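PDB 4ZK0: serpin B3 from Homo sapiens, which probably inhibits proteases, as serpins do, by offering a reactive-centre loop as bait and trapping the enzyme that cleaves it. Local coordinates for residues D281-R286 / E362-H367; K188-E193 / Q211-Y216. All coordinates share one frame; numbering follows the deposited sequence.

Contact 1. Residues D281-R286 / E362-H367; sequences DLHLPR and EFHCNH. With ZN (zinc ion), chain B.
The imidazoles of H283 and H364 lie face to face, centroids 4.1 Å apart and planes 21° from parallel, with H364 CD2 over the H283 face, 3.6 Å from H283 CG. Both set CG beside the backbone N, anti to the carbonyl carbon (chi1 -72° and -67°), which carries the rings out side by side from in-register positions. E362 CB covers the other face of H364, whose edge meets the D281 carboxylate: H364 NE2 donates to D281 OD2 at 3.2 Å, from above the carboxylate plane. That carboxylate also grips the zinc ion through both oxygens, D281 OD1 nearer at 2.2 Å; H283 NE2 (2.1 Å from the metal) and a water are further ligands. H364 is thus a second-shell residue that probably helps set the rotation of the D281 carboxylate. Beneath lies a parallel pair in serpin beta-sheet C, 281-285 beside 362-364, the strand that follows the reactive-centre loop. Its ladder runs from F363 N to D281 O, H283 N to F363 O, and C365 N to H283 O. On the other sheet face L282 CD1 meets F363 CD2 at 3.6 Å. C365 centres an inverse gamma turn, its CB 3.7 Å from P285 CD.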
loop_
_atom_site.group_PDB
_atom_site.type_symbol
_atom_site.label_atom_id
_atom_site.label_comp_id
_atom_site.label_asym_id
_atom_site.label_seq_id
_atom_site.Cartn_x
_atom_site.Cartn_y
_atom_site.Cartn_z
ATOM N N ASP A 281 -3.333 -25.253 13.197
ATOM C CA ASP A 281 -2.544 -24.770 14.291
ATOM C C ASP A 281 -1.696 -23.590 13.754
ATOM O O ASP A 281 -0.629 -23.771 13.139
ATOM C CB ASP A 281 -1.646 -25.906 14.830
ATOM C CG ASP A 281 -0.852 -25.474 16.043
ATOM O OD1 ASP A 281 -1.364 -24.650 16.818
ATOM O OD2 ASP A 281 0.273 -25.954 16.224
ATOM N N LEU A 282 -2.187 -22.388 14.030
ATOM C CA LEU A 282 -1.624 -21.197 13.514
ATOM C C LEU A 282 -0.774 -20.574 14.566
ATOM O O LEU A 282 -1.275 -20.237 15.639
ATOM C CB LEU A 282 -2.723 -20.258 13.110
ATOM C CG LEU A 282 -2.308 -18.838 12.726
ATOM C CD1 LEU A 282 -1.417 -18.771 11.511
ATOM C CD2 LEU A 282 -3.545 -18.006 12.524
ATOM N N HIS A 283 0.503 -20.409 14.236
ATOM C CA HIS A 283 1.431 -19.670 15.049
ATOM C C HIS A 283 1.802 -18.437 14.227
ATOM O O HIS A 283 2.407 -18.539 13.139
ATOM C CB HIS A 283 2.691 -20.485 15.315
ATOM C CG HIS A 283 2.499 -21.627 16.258
ATOM N ND1 HIS A 283 3.564 -22.216 16.916
ATOM C CD2 HIS A 283 1.388 -22.260 16.683
ATOM C CE1 HIS A 283 3.109 -23.190 17.677
ATOM N NE2 HIS A 283 1.797 -23.235 17.564
ATOM N N LEU A 284 1.429 -17.271 14.730
ATOM C CA LEU A 284 1.698 -16.024 14.026
ATOM C C LEU A 284 2.349 -15.034 15.012
ATOM O O LEU A 284 1.811 -14.771 16.091
ATOM C CB LEU A 284 0.378 -15.464 13.500
ATOM C CG LEU A 284 0.463 -14.191 12.658
ATOM C CD1 LEU A 284 0.987 -14.422 11.229
ATOM C CD2 LEU A 284 -0.894 -13.515 12.606
ATOM N N PRO A 285 3.498 -14.499 14.659
ATOM C CA PRO A 285 4.152 -13.545 15.552
ATOM C C PRO A 285 3.378 -12.217 15.773
ATOM O O PRO A 285 2.687 -11.710 14.864
ATOM C CB PRO A 285 5.469 -13.246 14.848
ATOM C CG PRO A 285 5.266 -13.577 13.451
ATOM C CD PRO A 285 4.162 -14.581 13.352
ATOM N N ARG A 286 3.515 -11.680 16.987
ATOM C CA ARG A 286 3.225 -10.284 17.243
ATOM C C ARG A 286 4.295 -9.569 16.507
ATOM O O ARG A 286 5.481 -9.872 16.692
ATOM C CB ARG A 286 3.360 -9.947 18.734
ATOM C CG ARG A 286 2.154 -10.306 19.550
ATOM C CD ARG A 286 2.337 -9.945 21.048
ATOM N NE ARG A 286 2.619 -8.518 21.263
ATOM C CZ ARG A 286 1.723 -7.567 21.541
ATOM N NH1 ARG A 286 0.437 -7.833 21.682
ATOM N NH2 ARG A 286 2.129 -6.318 21.714
ATOM N N GLU A 362 -0.573 -27.443 10.064
ATOM C CA GLU A 362 0.187 -26.504 10.836
ATOM C C GLU A 362 0.492 -25.318 9.943
ATOM O O GLU A 362 0.618 -25.456 8.760
ATOM C CB GLU A 362 1.496 -27.133 11.306
ATOM C CG GLU A 362 1.313 -28.232 12.358
ATOM C CD GLU A 362 2.629 -28.938 12.672
ATOM O OE1 GLU A 362 3.685 -28.494 12.155
ATOM O OE2 GLU A 362 2.627 -29.943 13.407
ATOM N N PHE A 363 0.593 -24.148 10.534
ATOM C CA PHE A 363 0.944 -22.983 9.796
ATOM C C PHE A 363 1.785 -22.130 10.713
ATOM O O PHE A 363 1.249 -21.284 11.387
ATOM C CB PHE A 363 -0.342 -22.246 9.302
ATOM C CG PHE A 363 -0.071 -21.263 8.191
ATOM C CD1 PHE A 363 -0.059 -21.672 6.890
ATOM C CD2 PHE A 363 0.188 -19.942 8.471
ATOM C CE1 PHE A 363 0.202 -20.761 5.878
ATOM C CE2 PHE A 363 0.445 -19.024 7.471
ATOM C CZ PHE A 363 0.480 -19.450 6.173
ATOM N N HIS A 364 3.089 -22.386 10.750
ATOM C CA HIS A 364 3.986 -21.832 11.771
ATOM C C HIS A 364 4.846 -20.738 11.190
ATOM O O HIS A 364 5.814 -20.989 10.479
ATOM C CB HIS A 364 4.880 -22.933 12.397
ATOM C CG HIS A 364 4.134 -23.951 13.214
ATOM N ND1 HIS A 364 4.736 -25.090 13.717
ATOM C CD2 HIS A 364 2.844 -24.002 13.617
ATOM C CE1 HIS A 364 3.855 -25.775 14.424
ATOM N NE2 HIS A 364 2.694 -25.144 14.372
ATOM N N CYS A 365 4.496 -19.493 11.479
ATOM C CA CYS A 365 5.175 -18.381 10.817
ATOM C C CYS A 365 6.466 -17.993 11.551
ATOM O O CYS A 365 6.614 -16.840 12.021
ATOM C CB CYS A 365 4.199 -17.216 10.705
ATOM S SG CYS A 365 2.850 -17.547 9.547
ATOM N N ASN A 366 7.425 -18.928 11.609
ATOM C CA ASN A 366 8.716 -18.680 12.325
ATOM C C ASN A 366 9.859 -18.577 11.409
ATOM O O ASN A 366 10.997 -18.820 11.809
ATOM C CB ASN A 366 9.039 -19.788 13.347
ATOM C CG ASN A 366 8.877 -21.152 12.746
ATOM O OD1 ASN A 366 8.962 -21.306 11.514
ATOM N ND2 ASN A 366 8.531 -22.107 13.550
ATOM N N HIS A 367 9.564 -18.182 10.180
ATOM C CA HIS A 367 10.576 -17.879 9.237
ATOM C C HIS A 367 9.890 -16.955 8.238
ATOM O O HIS A 367 8.701 -16.696 8.400
ATOM C CB HIS A 367 11.179 -19.166 8.623
ATOM C CG HIS A 367 10.206 -20.028 7.908
ATOM N ND1 HIS A 367 9.516 -21.040 8.532
ATOM C CD2 HIS A 367 9.847 -20.076 6.601
ATOM C CE1 HIS A 367 8.740 -21.648 7.647
ATOM N NE2 HIS A 367 8.933 -21.089 6.468
HETATM ZN ZN ZN B . 0.264 -24.533 18.280
HETATM O O HOH W 1 -1.463 -23.698 19.550
#

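Contact 2. Residues K188-E193 / Q211-Y216; sequences KKFNKE and QMMRQY
F190 stands between M213 and Q215, its ring faced from both sides by the strand. On one face M213 CB lies 4.0 Å from the ring centroid, 26° off the normal, a CH-pi contact. M213 SD follows over the same face at 4.5 Å from the centroid, making a Met-aromatic contact. The bend at chi3 (-63°) folds the methionine's terminal methyl back along the ring, with M213 CE 3.9 Å from F190 CE1. Over the opposite face comes the Q215 side chain, whose CB approaches F190 CE2 to 3.6 Å; its amide end lies over the centre of the ring, its plane 85° from the ring plane. With CG anti to the backbone N and the chain extended beyond it, Q215 reaches across F190 to the backbone of K188 and to its CB.

Residues two apart on a beta strand point the same way, and M213 and Q215 on strand 206-224 do so, with the ring between them. That strand belongs to serpin beta-sheet C beside 276-294, whereas loop 188-193 comes from strand 174-185 of sheet A, so the contact lies where the chain passes from sheet A to sheet C.

Further out, two waters bridge the backbones. One accepts from R214 N and donates to N191 O, 2.7 Å away; the other accepts from N191 N and donates to R214 O, also at 2.7 Å. An Asx turn shapes the next bend, E193 N donating to N191 OD1. W186 meets the F190 ring edge-to-face, and L282 of strand 276-294 also touches it, while F190 has a backbone hydrogen bond with E338. R214 points to the other side of its strand, where its guanidinium bonds to D194 O.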
loop_
_atom_site.group_PDB
_atom_site.type_symbol
_atom_site.label_atom_id
_atom_site.label_comp_id
_atom_site.label_asym_id
_atom_site.label_seq_id
_atom_site.Cartn_x
_atom_site.Cartn_y
_atom_site.Cartn_z
ATOM N N LYS A 188 -11.320 -14.230 14.734
ATOM C CA LYS A 188 -11.004 -15.083 15.863
ATOM C C LYS A 188 -9.751 -14.547 16.510
ATOM O O LYS A 188 -8.666 -14.690 15.969
ATOM C CB LYS A 188 -10.784 -16.482 15.328
ATOM C CG LYS A 188 -12.100 -17.139 14.964
ATOM C CD LYS A 188 -11.996 -18.004 13.722
ATOM C CE LYS A 188 -13.225 -18.869 13.551
ATOM N NZ LYS A 188 -12.941 -19.891 12.496
ATOM N N LYS A 189 -9.911 -13.901 17.654
ATOM C CA LYS A 189 -8.812 -13.300 18.341
ATOM C C LYS A 189 -7.876 -14.356 18.922
ATOM O O LYS A 189 -8.298 -15.440 19.230
ATOM C CB LYS A 189 -9.349 -12.406 19.444
ATOM C CG LYS A 189 -10.001 -11.122 18.958
ATOM C CD LYS A 189 -10.253 -10.251 20.163
ATOM C CE LYS A 189 -10.649 -8.830 19.848
ATOM N NZ LYS A 189 -12.046 -8.707 19.346
ATOM N N PHE A 190 -6.597 -14.048 19.045
ATOM C CA PHE A 190 -5.637 -14.916 19.757
ATOM C C PHE A 190 -5.746 -14.698 21.245
ATOM O O PHE A 190 -6.097 -13.620 21.714
ATOM C CB PHE A 190 -4.211 -14.600 19.343
ATOM C CG PHE A 190 -3.928 -14.926 17.905
ATOM C CD1 PHE A 190 -4.214 -14.011 16.898
ATOM C CD2 PHE A 190 -3.389 -16.144 17.560
ATOM C CE1 PHE A 190 -3.912 -14.302 15.589
ATOM C CE2 PHE A 190 -3.086 -16.437 16.251
ATOM C CZ PHE A 190 -3.367 -15.520 15.251
ATOM N N ASN A 191 -5.466 -15.737 22.014
ATOM C CA ASN A 191 -5.440 -15.576 23.468
ATOM C C ASN A 191 -4.074 -15.165 23.926
ATOM O O ASN A 191 -3.096 -15.875 23.680
ATOM C CB ASN A 191 -5.863 -16.827 24.180
ATOM C CG ASN A 191 -6.165 -16.556 25.653
ATOM O OD1 ASN A 191 -5.403 -15.895 26.374
ATOM N ND2 ASN A 191 -7.311 -17.021 26.091
ATOM N N LYS A 192 -4.004 -14.041 24.615
ATOM C CA LYS A 192 -2.757 -13.508 25.046
ATOM C C LYS A 192 -2.002 -14.421 26.004
ATOM O O LYS A 192 -0.780 -14.448 26.029
ATOM C CB LYS A 192 -2.990 -12.167 25.683
ATOM C CG LYS A 192 -1.863 -11.195 25.440
ATOM C CD LYS A 192 -2.221 -9.838 26.009
ATOM C CE LYS A 192 -3.349 -9.186 25.233
ATOM N NZ LYS A 192 -4.081 -8.256 26.145
ATOM N N GLU A 193 -2.741 -15.163 26.800
ATOM C CA GLU A 193 -2.163 -16.220 27.601
ATOM C C GLU A 193 -1.399 -17.257 26.802
ATOM O O GLU A 193 -0.507 -17.856 27.361
ATOM C CB GLU A 193 -3.261 -16.949 28.374
ATOM C CG GLU A 193 -3.769 -16.178 29.584
ATOM C CD GLU A 193 -5.162 -16.616 29.979
ATOM O OE1 GLU A 193 -5.619 -17.692 29.532
ATOM O OE2 GLU A 193 -5.824 -15.877 30.721
ATOM N N GLN A 211 7.739 -12.816 19.961
ATOM C CA GLN A 211 6.528 -13.252 20.667
ATOM C C GLN A 211 5.601 -13.937 19.661
ATOM O O GLN A 211 5.114 -13.303 18.720
ATOM C CB GLN A 211 5.809 -12.102 21.383
ATOM C CG GLN A 211 6.639 -11.357 22.428
ATOM C CD GLN A 211 7.270 -12.305 23.456
ATOM O OE1 GLN A 211 8.511 -12.328 23.666
ATOM N NE2 GLN A 211 6.434 -13.122 24.062
ATOM N N MET A 212 5.334 -15.213 19.897
ATOM C CA MET A 212 4.539 -16.033 18.983
ATOM C C MET A 212 3.132 -16.252 19.499
ATOM O O MET A 212 2.940 -16.837 20.546
ATOM C CB MET A 212 5.193 -17.391 18.727
ATOM C CG MET A 212 4.529 -18.145 17.562
ATOM S SD MET A 212 4.838 -17.318 15.973
ATOM C CE MET A 212 6.548 -17.657 15.692
ATOM N N MET A 213 2.151 -15.768 18.741
ATOM C CA MET A 213 0.753 -15.918 19.084
ATOM C C MET A 213 0.342 -17.267 18.538
ATOM O O MET A 213 0.854 -17.708 17.506
ATOM C CB MET A 213 -0.109 -14.800 18.451
ATOM C CG MET A 213 0.381 -13.390 18.774
ATOM S SD MET A 213 -0.743 -12.157 18.074
ATOM C CE MET A 213 -0.548 -12.516 16.314
ATOM N N ARG A 214 -0.607 -17.907 19.193
ATOM C CA ARG A 214 -0.991 -19.270 18.795
ATOM C C ARG A 214 -2.476 -19.506 18.974
ATOM O O ARG A 214 -3.064 -19.122 20.000
ATOM C CB ARG A 214 -0.244 -20.336 19.595
ATOM C CG ARG A 214 1.254 -20.197 19.522
ATOM C CD ARG A 214 1.920 -21.189 20.465
ATOM N NE ARG A 214 1.796 -20.763 21.829
ATOM C CZ ARG A 214 2.018 -21.529 22.901
ATOM N NH1 ARG A 214 2.312 -22.820 22.793
ATOM N NH2 ARG A 214 1.901 -21.006 24.112
ATOM N N GLN A 215 -3.021 -20.219 18.003
ATOM C CA GLN A 215 -4.444 -20.464 17.912
ATOM C C GLN A 215 -4.672 -21.751 17.134
ATOM O O GLN A 215 -3.969 -22.011 16.171
ATOM C CB GLN A 215 -5.048 -19.318 17.090
ATOM C CG GLN A 215 -6.446 -19.036 17.410
ATOM C CD GLN A 215 -7.012 -18.040 16.435
ATOM O OE1 GLN A 215 -6.384 -17.057 16.093
ATOM N NE2 GLN A 215 -8.204 -18.303 15.983
ATOM N N TYR A 216 -5.705 -22.494 17.477
ATOM C CA TYR A 216 -6.051 -23.669 16.717
ATOM C C TYR A 216 -7.505 -23.547 16.335
ATOM O O TYR A 216 -8.382 -23.729 17.168
ATOM C CB TYR A 216 -5.802 -24.935 17.543
ATOM C CG TYR A 216 -6.102 -26.226 16.791
ATOM C CD1 TYR A 216 -5.253 -26.663 15.798
ATOM C CD2 TYR A 216 -7.238 -26.997 17.078
ATOM C CE1 TYR A 216 -5.505 -27.822 15.093
ATOM C CE2 TYR A 216 -7.496 -28.174 16.381
ATOM C CZ TYR A 216 -6.618 -28.575 15.388
ATOM O OH TYR A 216 -6.809 -29.723 14.669
HETATM O O HOH W 2 -1.627 -16.220 21.481
HETATM O O HOH W 3 -5.144 -18.388 21.486
#

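From the N terminus, the chain leaves strand 174-185, runs through 188-193, passes strand 196-201 and turns back as strand 206-224, so contact 2 closes a local excursion with 17 residues between its segments. Contact 1 joins 281-286 to 362-367 across 75 residues of sequence; 353-359 are not modelled, and with strand 340-351 lying between 174-185 and 325-336 the chain may be cut there, as in cleaved serpins. The two closures are in series, neither nested nor crossed. They meet because strands 206-224 and 276-294 are antiparallel neighbours, L282 N lying 2.8 Å from Q215 O. Together they join loop 188-193, both these strands and strand 361-364; the centres of the two contacts lie about 10 Å apart.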